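Local coordinates for putative NAD dependent dehydrogenase (Micromonospora echinospora, PDB 6NOR), which binds NAD and probably acts as an oxidoreductase in the biosynthesis of the antibiotic gentamicin, at residues T75-D78 with E79-D83. Numbering follows the deposited sequence.
Sequences TTLD and EALAD
Leu77 and Leu81, one helical turn apart, meet through their branched ends: the methyl CD1 of Leu81 lies 3.7 Å from CG of Leu77 and 4.0 Å from its CD2, the two chains crossing obliquely. Leu81 has CG anti to its own carbonyl carbon (chi1 -70°), which lays Leu81 CG 3.4 Å from Leu77 O. Branched aliphatic chains suit this face because it also meets helix 98-107, where Leu77 touches Ile101 and both leucines touch Gln104. Were Leu81 an alanine, CG and both methyls would be gone, and Leu77 would probably lose its neighbour on this side and Gln104 one of its contacts. Ala80 is buried, and its lone methyl suits the close approach to Trp53 and Val55 of strand 49-55.

Two backbone hydrogen bonds close the turns. Glu79 N bonds to Thr76 O (3.0 Å), three residues back, and Leu81 N to Leu77 O (3.1 Å), the four-residue spacing of an alpha-helix. Thr76 occupies the N-cap position, though its side chain makes no capping bond.

Of the polar side chains, Glu79, extended, reaches back so that OE2 hydrogen-bonds Thr74 OG1, a span that suits a long acidic chain; Asp83 forms a salt bridge with Arg52. The arrangement is a short crossover helix of the Rossmann fold, linking edge strand 72-74 to strand 86-91 of the parallel NAD-binding sheet.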
ATOM      1  N   THR A  75     -39.471 -22.467  18.707  1.00 26.96           N
ATOM      2  CA  THR A  75     -39.885 -21.101  18.472  1.00 25.83           C
ATOM      3  C   THR A  75     -40.159 -20.434  19.801  1.00 25.62           C
ATOM      4  O   THR A  75     -40.465 -19.257  19.864  1.00 32.37           O
ATOM      5  CB  THR A  75     -41.135 -21.027  17.579  1.00 24.66           C
ATOM      6  OG1 THR A  75     -42.175 -21.811  18.160  1.00 27.35           O
ATOM      7  CG2 THR A  75     -40.836 -21.576  16.206  1.00 23.59           C
ATOM      8  N   THR A  76     -40.006 -21.194  20.870  1.00 26.44           N
ATOM      9  CA  THR A  76     -40.304 -20.722  22.213  1.00 27.94           C
ATOM     10  C   THR A  76     -39.060 -20.746  23.070  1.00 29.50           C
ATOM     11  O   THR A  76     -38.542 -21.810  23.377  1.00 33.78           O
ATOM     12  CB  THR A  76     -41.373 -21.605  22.903  1.00 34.34           C
ATOM     13  OG1 THR A  76     -42.484 -21.800  22.027  1.00 38.45           O
ATOM     14  CG2 THR A  76     -41.842 -20.978  24.193  1.00 34.77           C
ATOM     15  N   LEU A  77     -38.601 -19.575  23.480  1.00 29.70           N
ATOM     16  CA  LEU A  77     -37.457 -19.469  24.369  1.00 29.56           C
ATOM     17  C   LEU A  77     -37.624 -20.332  25.621  1.00 36.39           C
ATOM     18  O   LEU A  77     -36.657 -20.856  26.161  1.00 39.59           O
ATOM     19  CB  LEU A  77     -37.227 -17.999  24.756  1.00 27.00           C
ATOM     20  CG  LEU A  77     -36.043 -17.763  25.689  1.00 28.51           C
ATOM     21  CD1 LEU A  77     -34.755 -18.193  25.006  1.00 25.71           C
ATOM     22  CD2 LEU A  77     -35.955 -16.311  26.134  1.00 29.31           C
ATOM     23  N   ASP A  78     -38.863 -20.502  26.064  1.00 39.07           N
ATOM     24  CA  ASP A  78     -39.132 -21.220  27.301  1.00 39.15           C
ATOM     25  C   ASP A  78     -38.863 -22.708  27.194  1.00 29.62           C
ATOM     26  O   ASP A  78     -38.535 -23.347  28.187  1.00 27.22           O
ATOM     27  CB  ASP A  78     -40.575 -20.986  27.744  1.00 49.44           C
ATOM     28  CG  ASP A  78     -40.708 -19.786  28.666  1.00 61.12           C
ATOM     29  OD1 ASP A  78     -39.777 -19.552  29.468  1.00 67.21           O
ATOM     30  OD2 ASP A  78     -41.733 -19.073  28.584  1.00 64.75           O
ATOM     31  N   GLU A  79     -39.002 -23.261  25.997  1.00 29.39           N
ATOM     32  CA  GLU A  79     -38.727 -24.671  25.811  1.00 32.98           C
ATOM     33  C   GLU A  79     -37.236 -24.941  26.052  1.00 32.69           C
ATOM     34  O   GLU A  79     -36.872 -25.882  26.753  1.00 36.31           O
ATOM     35  CB  GLU A  79     -39.156 -25.128  24.416  1.00 34.17           C
ATOM     36  CG  GLU A  79     -39.052 -26.625  24.228  1.00 38.25           C
ATOM     37  CD  GLU A  79     -39.684 -27.116  22.942  1.00 44.98           C
ATOM     38  OE1 GLU A  79     -39.762 -28.344  22.753  1.00 51.81           O
ATOM     39  OE2 GLU A  79     -40.097 -26.284  22.115  1.00 46.26           O
ATOM     40  N   ALA A  80     -36.380 -24.081  25.506  1.00 30.23           N
ATOM     41  CA  ALA A  80     -34.939 -24.223  25.669  1.00 27.29           C
ATOM     42  C   ALA A  80     -34.518 -23.986  27.106  1.00 28.55           C
ATOM     43  O   ALA A  80     -33.566 -24.595  27.583  1.00 32.97           O
ATOM     44  CB  ALA A  80     -34.192 -23.254  24.741  1.00 25.41           C
ATOM     45  N   LEU A  81     -35.210 -23.081  27.787  1.00 26.65           N
ATOM     46  CA  LEU A  81     -34.878 -22.753  29.161  1.00 23.65           C
ATOM     47  C   LEU A  81     -35.416 -23.827  30.118  1.00 30.27           C
ATOM     48  O   LEU A  81     -35.074 -23.844  31.296  1.00 31.07           O
ATOM     49  CB  LEU A  81     -35.440 -21.388  29.540  1.00 22.01           C
ATOM     50  CG  LEU A  81     -34.767 -20.175  28.881  1.00 27.11           C
ATOM     51  CD1 LEU A  81     -35.548 -18.889  29.159  1.00 27.90           C
ATOM     52  CD2 LEU A  81     -33.320 -20.026  29.339  1.00 23.53           C
ATOM     53  N   ALA A  82     -36.264 -24.711  29.609  1.00 30.83           N
ATOM     54  CA  ALA A  82     -36.778 -25.809  30.418  1.00 34.65           C
ATOM     55  C   ALA A  82     -35.780 -26.958  30.402  1.00 40.32           C
ATOM     56  O   ALA A  82     -35.901 -27.917  31.154  1.00 45.10           O
ATOM     57  CB  ALA A  82     -38.122 -26.263  29.914  1.00 29.80           C
ATOM     58  N   ASP A  83     -34.792 -26.838  29.527  1.00 37.92           N
ATOM     59  CA  ASP A  83     -33.711 -27.800  29.430  1.00 31.61           C
ATOM     60  C   ASP A  83     -32.646 -27.435  30.446  1.00 31.34           C
ATOM     61  O   ASP A  83     -31.931 -26.460  30.274  1.00 33.90           O
ATOM     62  CB  ASP A  83     -33.147 -27.802  28.013  1.00 34.59           C
ATOM     63  CG  ASP A  83     -32.056 -28.843  27.796  1.00 35.11           C
ATOM     64  OD1 ASP A  83     -31.429 -29.297  28.774  1.00 35.05           O
ATOM     65  OD2 ASP A  83     -31.798 -29.172  26.617  1.00 33.82           O
TER